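Putative NADH-depentdent flavin oxidoreductase (Cupriavidus metallidurans, PDB 5OCS) probably acts as an FMN-dependent ene-reductase of the Old Yellow Enzyme family, using a nicotinamide cofactor such as NADPH as its reductant. Local coordinates at residues L15-M24 with D319-L328; M1-R9 with W333-S344. All coordinates share one frame; numbering follows the deposited sequence.

Contact 1: residues L15-M24 with D319-L328; sequences LANRIAIAPM and DIISIARAML
M24 and R18 grip 319-328 from the two ends of a parallel strand pairing. Strands 19-21 and 320-323 are the first and last of a TIM barrel, and their pairing closes it. Four backbone bonds join them: I321 N to R18 O, A20 N to I321 O, I323 N to A20 O and A22 N to I323 O. R18 passes the carbonyl of D319, just before strand 320-323. Its chain is extended from CG to NE and carries NH1 to that oxygen. The bond R18 NH1 to D319 O is 3.0 Å long, lies near the guanidinium plane and uses a lone pair of the oxygen. The carboxylate of D319 turns instead to K290, in a salt bridge. On the face of A20 and S322, I320 sets CG2 against A20 CB at 3.7 Å. S322 OG is hydrogen-bonded to H263. P23, A324 and R325, at the far end, belong to the FMN site. There M24 bends at its last torsion (chi3 -76°) and lies over A324 and L328, sliding past L328 in the opposite direction. M24 SD sits 3.6 Å from A324 CB and 3.7 Å from L328 CG.

Contact 2: residues M1-R9 with W333-S344; sequences MPHLFDPYR and WPWHAAAKLGAS
A type I beta turn from H3 to D6 presents L4 and F5 to helix 333-341, and the backbones come nearest at F5 and A343, 6.5 Å between CA atoms. The turn is closed by D6 N to H3 O. It is also tied by H3 N to D6 OD2, which is met from above the carboxylate plane. G342 leaves the helix with positive phi, and A343 N still bonds back to A338 O.

F5 buries the most surface here. Its CG stands beside the backbone N (chi1 -74°), and the ring lies against the helix, with A338 CB and A343 CB on the same side of its plane. A343 CB lies 3.4 Å from F5 CG, at the root of the ring. A338 CB makes an off-centre CH-pi contact, 4.1 Å from the F5 ring centroid and 30° off its normal. A337 CB lies at the ring edge, 4.0 Å from F5 CE2. The outer end of the ring meets the helix backbone, with F5 CZ 3.5 Å from P334 O near the ring plane.

L4, beside F5 in the turn, also points to the helix; its CG is anti to the backbone N (chi1 -171°). Its CD2 meets L341 CD1 at 3.8 Å, the two side chains crossing at about a right angle. L4 CD2 also approaches W333 CH2. I19 of the barrel touches L4, F5 and W333.

The contact is therefore apolar: an N-terminal turn packs on helix 333-341 by ring and methyl contacts, while the turn's polar groups bond within it and to E310 and R18.

In the fold
The two contacts lie about 12 Å apart, centre to centre, and both join the first 24 residues to residues 319-344. Along the chain, 1-9 and 15-24 come first, then 319-328 and 333-344, so contact 1 is nested inside the loop closed by contact 2. Contact 1 sits in the barrel wall. Contact 2 lies farther out, about 21 Å from the chain centre. Strand 8-10 pairs with strand 13-15, and backbone bonds probably link L15 N to Y8 O and R18 N to L4 O. Helix 325-329 leads on to helix 333-341. Both contacts reach the second subunit through residues after strand 320-323: R325 and L328 in contact 1, W335, H336 and A339 in contact 2.

Contact 1: residues L15-M24 with D319-L328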
loop_
_atom_site.group_PDB
_atom_site.type_symbol
_atom_site.label_atom_id
_atom_site.label_comp_id
_atom_site.label_asym_id
_atom_site.label_seq_id
_atom_site.Cartn_x
_atom_site.Cartn_y
_atom_site.Cartn_z
ATOM N N LEU D 15 -15.753 -12.101 10.223
ATOM C CA LEU D 15 -14.459 -11.962 9.602
ATOM C C LEU D 15 -14.413 -12.791 8.365
ATOM O O LEU D 15 -14.868 -13.937 8.366
ATOM C CB LEU D 15 -13.331 -12.400 10.568
ATOM C CG LEU D 15 -13.324 -11.719 11.944
ATOM C CD1 LEU D 15 -12.207 -12.268 12.845
ATOM C CD2 LEU D 15 -13.192 -10.182 11.850
ATOM N N ALA D 16 -13.834 -12.231 7.303
ATOM C CA ALA D 16 -13.764 -12.888 6.008
ATOM C C ALA D 16 -12.887 -14.168 5.994
ATOM O O ALA D 16 -13.103 -15.065 5.183
ATOM C CB ALA D 16 -13.278 -11.900 4.972
ATOM N N ASN D 17 -11.884 -14.207 6.865
ATOM C CA ASN D 17 -10.991 -15.337 7.009
ATOM C C ASN D 17 -10.303 -15.246 8.375
ATOM O O ASN D 17 -10.661 -14.385 9.134
ATOM C CB ASN D 17 -9.985 -15.384 5.868
ATOM C CG ASN D 17 -9.238 -14.066 5.701
ATOM O OD1 ASN D 17 -8.611 -13.597 6.627
ATOM N ND2 ASN D 17 -9.318 -13.467 4.496
ATOM N N ARG D 18 -9.362 -16.144 8.666
ATOM C CA ARG D 18 -8.764 -16.235 9.980
ATOM C C ARG D 18 -7.489 -15.425 10.106
ATOM O O ARG D 18 -6.795 -15.551 11.111
ATOM C CB ARG D 18 -8.515 -17.690 10.323
ATOM C CG ARG D 18 -9.839 -18.455 10.446
ATOM C CD ARG D 18 -9.493 -19.922 10.616
ATOM N NE ARG D 18 -10.744 -20.684 10.596
ATOM C CZ ARG D 18 -11.538 -20.900 11.640
ATOM N NH1 ARG D 18 -11.186 -20.543 12.855
ATOM N NH2 ARG D 18 -12.695 -21.537 11.446
ATOM N N ILE D 19 -7.215 -14.548 9.113
ATOM C CA ILE D 19 -5.998 -13.738 9.092
ATOM C C ILE D 19 -6.242 -12.401 9.742
ATOM O O ILE D 19 -7.138 -11.684 9.327
ATOM C CB ILE D 19 -5.453 -13.525 7.658
ATOM C CG1 ILE D 19 -5.168 -14.859 6.966
ATOM C CG2 ILE D 19 -4.161 -12.725 7.685
ATOM C CD1 ILE D 19 -5.117 -14.727 5.470
ATOM N N ALA D 20 -5.460 -12.080 10.779
ATOM C CA ALA D 20 -5.514 -10.765 11.417
ATOM C C ALA D 20 -4.206 -10.049 11.177
ATOM O O ALA D 20 -3.126 -10.677 11.246
ATOM C CB ALA D 20 -5.775 -10.900 12.913
ATOM N N ILE D 21 -4.275 -8.731 10.924
ATOM C CA ILE D 21 -3.096 -7.918 10.792
ATOM C C ILE D 21 -2.771 -7.421 12.180
ATOM O O ILE D 21 -3.596 -6.742 12.792
ATOM C CB ILE D 21 -3.266 -6.744 9.811
ATOM C CG1 ILE D 21 -3.526 -7.275 8.428
ATOM C CG2 ILE D 21 -2.007 -5.866 9.785
ATOM C CD1 ILE D 21 -4.035 -6.235 7.487
ATOM N N ALA D 22 -1.558 -7.738 12.654
ATOM C CA ALA D 22 -1.180 -7.485 14.039
ATOM C C ALA D 22 -0.998 -5.993 14.253
ATOM O O ALA D 22 -0.633 -5.302 13.317
ATOM C CB ALA D 22 0.137 -8.210 14.390
ATOM N N PRO D 23 -1.274 -5.502 15.479
ATOM C CA PRO D 23 -1.046 -4.085 15.755
ATOM C C PRO D 23 0.452 -3.870 15.754
ATOM O O PRO D 23 1.207 -4.638 16.448
ATOM C CB PRO D 23 -1.639 -3.890 17.153
ATOM C CG PRO D 23 -1.576 -5.253 17.782
ATOM C CD PRO D 23 -1.716 -6.246 16.675
ATOM N N MET D 24 0.911 -2.968 14.910
ATOM C CA MET D 24 2.318 -2.773 14.730
ATOM C C MET D 24 2.590 -1.292 14.863
ATOM O O MET D 24 2.162 -0.524 14.018
ATOM C CB MET D 24 2.767 -3.268 13.359
ATOM C CG MET D 24 2.857 -4.766 13.276
ATOM S SD MET D 24 3.309 -5.344 11.618
ATOM C CE MET D 24 1.781 -5.127 10.738
ATOM N N ASP D 319 -7.647 -20.103 16.540
ATOM C CA ASP D 319 -8.787 -19.783 15.681
ATOM C C ASP D 319 -8.514 -18.644 14.712
ATOM O O ASP D 319 -9.098 -18.603 13.621
ATOM C CB ASP D 319 -9.966 -19.422 16.557
ATOM C CG ASP D 319 -10.250 -20.489 17.574
ATOM O OD1 ASP D 319 -10.527 -21.601 17.093
ATOM O OD2 ASP D 319 -10.150 -20.245 18.786
ATOM N N ILE D 320 -7.639 -17.734 15.121
ATOM C CA ILE D 320 -7.237 -16.591 14.307
ATOM C C ILE D 320 -5.727 -16.492 14.446
ATOM O O ILE D 320 -5.178 -16.753 15.542
ATOM C CB ILE D 320 -7.914 -15.316 14.819
ATOM C CG1 ILE D 320 -9.432 -15.386 14.570
ATOM C CG2 ILE D 320 -7.294 -14.086 14.156
ATOM C CD1 ILE D 320 -10.194 -14.310 15.284
ATOM N N ILE D 321 -5.037 -16.167 13.352
ATOM C CA ILE D 321 -3.604 -16.005 13.397
ATOM C C ILE D 321 -3.331 -14.557 13.110
ATOM O O ILE D 321 -3.776 -14.039 12.066
ATOM C CB ILE D 321 -2.802 -16.935 12.455
ATOM C CG1 ILE D 321 -1.276 -16.615 12.503
ATOM C CG2 ILE D 321 -3.316 -16.907 11.010
ATOM C CD1 ILE D 321 -0.426 -17.632 11.782
ATOM N N SER D 322 -2.584 -13.907 13.993
ATOM C CA SER D 322 -2.117 -12.555 13.705
ATOM C C SER D 322 -0.732 -12.554 13.075
ATOM O O SER D 322 0.155 -13.293 13.494
ATOM C CB SER D 322 -2.190 -11.644 14.946
ATOM O OG SER D 322 -1.221 -11.953 15.946
ATOM N N ILE D 323 -0.560 -11.715 12.055
ATOM C CA ILE D 323 0.673 -11.672 11.287
ATOM C C ILE D 323 1.205 -10.259 11.265
ATOM O O ILE D 323 0.448 -9.323 11.038
ATOM C CB ILE D 323 0.469 -12.199 9.872
ATOM C CG1 ILE D 323 0.066 -13.674 9.896
ATOM C CG2 ILE D 323 1.768 -12.134 9.087
ATOM C CD1 ILE D 323 -0.444 -14.181 8.579
ATOM N N ALA D 324 2.476 -10.109 11.586
ATOM C CA ALA D 324 3.066 -8.784 11.721
ATOM C C ALA D 324 4.084 -8.552 10.582
ATOM O O ALA D 324 3.706 -7.983 9.562
ATOM C CB ALA D 324 3.623 -8.605 13.117
ATOM N N ARG D 325 5.359 -8.920 10.780
ATOM C CA ARG D 325 6.412 -8.565 9.880
ATOM C C ARG D 325 6.164 -9.008 8.450
ATOM O O ARG D 325 6.461 -8.243 7.553
ATOM C CB ARG D 325 7.767 -9.082 10.382
ATOM C CG ARG D 325 8.239 -8.257 11.558
ATOM C CD ARG D 325 9.678 -8.578 11.915
ATOM N NE ARG D 325 10.139 -7.737 13.018
ATOM C CZ ARG D 325 11.385 -7.712 13.484
ATOM N NH1 ARG D 325 12.325 -8.497 12.961
ATOM N NH2 ARG D 325 11.693 -6.883 14.481
ATOM N N ALA D 326 5.615 -10.201 8.238
ATOM C CA ALA D 326 5.381 -10.648 6.860
ATOM C C ALA D 326 4.382 -9.755 6.132
ATOM O O ALA D 326 4.440 -9.699 4.911
ATOM C CB ALA D 326 4.941 -12.107 6.774
ATOM N N MET D 327 3.457 -9.139 6.871
ATOM C CA MET D 327 2.511 -8.185 6.284
ATOM C C MET D 327 3.221 -6.916 5.854
ATOM O O MET D 327 2.771 -6.303 4.881
ATOM C CB MET D 327 1.388 -7.810 7.256
ATOM C CG MET D 327 0.332 -8.857 7.516
ATOM S SD MET D 327 -0.651 -9.304 6.054
ATOM C CE MET D 327 -0.929 -7.771 5.190
ATOM N N LEU D 328 4.293 -6.491 6.555
ATOM C CA LEU D 328 5.024 -5.274 6.181
ATOM C C LEU D 328 5.867 -5.541 4.935
ATOM O O LEU D 328 5.933 -4.718 4.016
ATOM C CB LEU D 328 5.909 -4.778 7.302
ATOM C CG LEU D 328 5.232 -4.456 8.631
ATOM C CD1 LEU D 328 6.267 -4.119 9.680
ATOM C CD2 LEU D 328 4.123 -3.403 8.487
#

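Contact 2: residues M1-R9 with W333-S344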
loop_
_atom_site.group_PDB
_atom_site.type_symbol
_atom_site.label_atom_id
_atom_site.label_comp_id
_atom_site.label_asym_id
_atom_site.label_seq_id
_atom_site.Cartn_x
_atom_site.Cartn_y
_atom_site.Cartn_z
ATOM N N MET D 1 -13.201 -29.408 10.620
ATOM C CA MET D 1 -11.979 -29.265 9.777
ATOM C C MET D 1 -11.751 -27.773 9.417
ATOM O O MET D 1 -12.201 -27.331 8.355
ATOM C CB MET D 1 -12.081 -30.142 8.514
ATOM N N PRO D 2 -11.085 -26.997 10.308
ATOM C CA PRO D 2 -10.928 -25.571 10.020
ATOM C C PRO D 2 -9.769 -25.251 9.052
ATOM O O PRO D 2 -8.750 -25.958 9.012
ATOM C CB PRO D 2 -10.689 -24.952 11.419
ATOM C CG PRO D 2 -10.351 -26.077 12.325
ATOM C CD PRO D 2 -10.334 -27.349 11.526
ATOM N N HIS D 3 -9.950 -24.196 8.261
ATOM C CA HIS D 3 -8.910 -23.702 7.329
ATOM C C HIS D 3 -8.675 -22.214 7.500
ATOM O O HIS D 3 -9.568 -21.503 7.962
ATOM C CB HIS D 3 -9.324 -23.961 5.897
ATOM C CG HIS D 3 -9.476 -25.406 5.617
ATOM N ND1 HIS D 3 -8.388 -26.233 5.465
ATOM C CD2 HIS D 3 -10.568 -26.197 5.579
ATOM C CE1 HIS D 3 -8.811 -27.472 5.286
ATOM N NE2 HIS D 3 -10.129 -27.475 5.355
ATOM N N LEU D 4 -7.491 -21.764 7.077
ATOM C CA LEU D 4 -7.126 -20.339 7.151
ATOM C C LEU D 4 -8.163 -19.396 6.517
ATOM O O LEU D 4 -8.483 -18.318 7.063
ATOM C CB LEU D 4 -5.778 -20.141 6.495
ATOM C CG LEU D 4 -5.153 -18.755 6.682
ATOM C CD1 LEU D 4 -4.798 -18.513 8.131
ATOM C CD2 LEU D 4 -3.951 -18.657 5.790
ATOM N N PHE D 5 -8.677 -19.823 5.356
ATOM C CA PHE D 5 -9.647 -19.041 4.627
ATOM C C PHE D 5 -11.110 -19.348 4.924
ATOM O O PHE D 5 -11.958 -18.849 4.236
ATOM C CB PHE D 5 -9.324 -19.033 3.120
ATOM C CG PHE D 5 -8.161 -18.182 2.795
ATOM C CD1 PHE D 5 -8.353 -16.805 2.649
ATOM C CD2 PHE D 5 -6.856 -18.687 2.758
ATOM C CE1 PHE D 5 -7.291 -15.972 2.412
ATOM C CE2 PHE D 5 -5.778 -17.841 2.496
ATOM C CZ PHE D 5 -6.004 -16.479 2.343
ATOM N N ASP D 6 -11.417 -20.023 6.032
ATOM C CA ASP D 6 -12.776 -20.084 6.517
ATOM C C ASP D 6 -13.188 -18.754 7.095
ATOM O O ASP D 6 -12.397 -18.119 7.815
ATOM C CB ASP D 6 -12.932 -21.058 7.664
ATOM C CG ASP D 6 -12.741 -22.485 7.269
ATOM O OD1 ASP D 6 -12.747 -22.818 6.081
ATOM O OD2 ASP D 6 -12.587 -23.274 8.211
ATOM N N PRO D 7 -14.437 -18.335 6.833
ATOM C CA PRO D 7 -14.998 -17.227 7.597
ATOM C C PRO D 7 -14.992 -17.519 9.064
ATOM O O PRO D 7 -14.989 -18.678 9.488
ATOM C CB PRO D 7 -16.444 -17.139 7.088
ATOM C CG PRO D 7 -16.382 -17.688 5.736
ATOM C CD PRO D 7 -15.349 -18.782 5.773
ATOM N N TYR D 8 -14.952 -16.477 9.873
ATOM C CA TYR D 8 -14.995 -16.658 11.306
ATOM C C TYR D 8 -15.685 -15.437 11.875
ATOM O O TYR D 8 -16.177 -14.598 11.103
ATOM C CB TYR D 8 -13.578 -16.878 11.832
ATOM C CG TYR D 8 -13.490 -17.423 13.230
ATOM C CD1 TYR D 8 -13.964 -18.688 13.550
ATOM C CD2 TYR D 8 -12.935 -16.661 14.251
ATOM C CE1 TYR D 8 -13.867 -19.184 14.839
ATOM C CE2 TYR D 8 -12.853 -17.151 15.547
ATOM C CZ TYR D 8 -13.318 -18.410 15.829
ATOM O OH TYR D 8 -13.214 -18.850 17.135
ATOM N N ARG D 9 -15.798 -15.380 13.189
ATOM C CA ARG D 9 -16.569 -14.388 13.904
ATOM C C ARG D 9 -15.963 -14.213 15.296
ATOM O O ARG D 9 -15.557 -15.206 15.930
ATOM C CB ARG D 9 -17.998 -14.888 14.057
ATOM C CG ARG D 9 -18.978 -13.862 14.602
ATOM C CD ARG D 9 -20.402 -14.404 14.779
ATOM N NE ARG D 9 -20.481 -15.687 15.484
ATOM C CZ ARG D 9 -20.237 -15.893 16.785
ATOM N NH1 ARG D 9 -19.856 -14.904 17.601
ATOM N NH2 ARG D 9 -20.356 -17.124 17.280
ATOM N N TRP D 333 0.140 -10.244 1.431
ATOM C CA TRP D 333 0.283 -11.594 1.974
ATOM C C TRP D 333 -0.994 -12.448 1.897
ATOM O O TRP D 333 -0.924 -13.631 1.457
ATOM C CB TRP D 333 0.818 -11.556 3.423
ATOM C CG TRP D 333 1.270 -12.917 3.941
ATOM C CD1 TRP D 333 2.525 -13.402 3.906
ATOM C CD2 TRP D 333 0.452 -13.945 4.533
ATOM N NE1 TRP D 333 2.568 -14.669 4.433
ATOM C CE2 TRP D 333 1.314 -15.026 4.838
ATOM C CE3 TRP D 333 -0.910 -14.041 4.863
ATOM C CZ2 TRP D 333 0.866 -16.198 5.439
ATOM C CZ3 TRP D 333 -1.371 -15.228 5.465
ATOM C CH2 TRP D 333 -0.465 -16.288 5.735
ATOM N N PRO D 334 -2.165 -11.884 2.233
ATOM C CA PRO D 334 -3.357 -12.734 2.160
ATOM C C PRO D 334 -3.709 -13.095 0.724
ATOM O O PRO D 334 -4.174 -14.223 0.471
ATOM C CB PRO D 334 -4.461 -11.906 2.838
ATOM C CG PRO D 334 -3.702 -10.846 3.652
ATOM C CD PRO D 334 -2.469 -10.570 2.849
ATOM N N TRP D 335 -3.452 -12.207 -0.245
ATOM C CA TRP D 335 -3.651 -12.630 -1.656
ATOM C C TRP D 335 -2.731 -13.834 -2.049
ATOM O O TRP D 335 -3.150 -14.838 -2.681
ATOM C CB TRP D 335 -3.315 -11.521 -2.617
ATOM C CG TRP D 335 -4.082 -10.245 -2.499
ATOM C CD1 TRP D 335 -4.959 -9.862 -1.529
ATOM C CD2 TRP D 335 -3.950 -9.137 -3.396
ATOM N NE1 TRP D 335 -5.429 -8.590 -1.802
ATOM C CE2 TRP D 335 -4.831 -8.139 -2.956
ATOM C CE3 TRP D 335 -3.204 -8.928 -4.567
ATOM C CZ2 TRP D 335 -4.945 -6.905 -3.624
ATOM C CZ3 TRP D 335 -3.319 -7.724 -5.216
ATOM C CH2 TRP D 335 -4.188 -6.729 -4.741
ATOM N N HIS D 336 -1.474 -13.719 -1.650
ATOM C CA HIS D 336 -0.443 -14.712 -1.964
ATOM C C HIS D 336 -0.734 -16.015 -1.260
ATOM O O HIS D 336 -0.591 -17.088 -1.906
ATOM C CB HIS D 336 0.923 -14.164 -1.681
ATOM C CG HIS D 336 1.214 -12.941 -2.470
ATOM N ND1 HIS D 336 2.074 -11.958 -2.039
ATOM C CD2 HIS D 336 0.664 -12.492 -3.621
ATOM C CE1 HIS D 336 2.107 -10.985 -2.938
ATOM N NE2 HIS D 336 1.263 -11.295 -3.918
ATOM N N ALA D 337 -1.247 -15.923 -0.024
ATOM C CA ALA D 337 -1.683 -17.116 0.698
ATOM C C ALA D 337 -2.893 -17.815 0.049
ATOM O O ALA D 337 -2.950 -19.078 -0.062
ATOM C CB ALA D 337 -1.940 -16.826 2.183
ATOM N N ALA D 338 -3.868 -17.015 -0.361
ATOM C CA ALA D 338 -5.053 -17.525 -1.010
ATOM C C ALA D 338 -4.681 -18.233 -2.308
ATOM O O ALA D 338 -5.214 -19.350 -2.571
ATOM C CB ALA D 338 -6.041 -16.400 -1.276
ATOM N N ALA D 339 -3.750 -17.676 -3.061
ATOM C CA ALA D 339 -3.281 -18.326 -4.294
ATOM C C ALA D 339 -2.656 -19.692 -3.970
ATOM O O ALA D 339 -2.870 -20.647 -4.711
ATOM C CB ALA D 339 -2.280 -17.463 -5.029
ATOM N N LYS D 340 -1.875 -19.769 -2.899
ATOM C CA LYS D 340 -1.221 -21.052 -2.550
ATOM C C LYS D 340 -2.227 -22.076 -2.060
ATOM O O LYS D 340 -2.053 -23.259 -2.289
ATOM C CB LYS D 340 -0.139 -20.867 -1.471
ATOM C CG LYS D 340 1.251 -20.386 -1.933
ATOM C CD LYS D 340 1.925 -19.592 -0.801
ATOM C CE LYS D 340 3.439 -19.761 -0.628
ATOM N NZ LYS D 340 3.872 -19.227 0.725
ATOM N N LEU D 341 -3.258 -21.639 -1.373
ATOM C CA LEU D 341 -4.215 -22.499 -0.675
ATOM C C LEU D 341 -5.540 -22.716 -1.432
ATOM O O LEU D 341 -6.460 -23.334 -0.898
ATOM C CB LEU D 341 -4.474 -21.915 0.715
ATOM C CG LEU D 341 -3.243 -21.912 1.642
ATOM C CD1 LEU D 341 -3.574 -21.237 2.960
ATOM C CD2 LEU D 341 -2.726 -23.332 1.928
ATOM N N GLY D 342 -5.646 -22.211 -2.662
ATOM C CA GLY D 342 -6.851 -22.370 -3.460
ATOM C C GLY D 342 -8.073 -21.607 -2.972
ATOM O O GLY D 342 -9.205 -22.016 -3.218
ATOM N N ALA D 343 -7.865 -20.450 -2.348
ATOM C CA ALA D 343 -8.952 -19.661 -1.819
ATOM C C ALA D 343 -9.061 -18.340 -2.599
ATOM O O ALA D 343 -8.297 -18.071 -3.499
ATOM C CB ALA D 343 -8.694 -19.380 -0.342
ATOM N N SER D 344 -10.002 -17.515 -2.200
ATOM C CA SER D 344 -10.159 -16.222 -2.828
ATOM C C SER D 344 -10.218 -15.161 -1.767
ATOM O O SER D 344 -10.399 -15.443 -0.589
ATOM C CB SER D 344 -11.356 -16.241 -3.787
ATOM O OG SER D 344 -12.589 -16.436 -3.148
#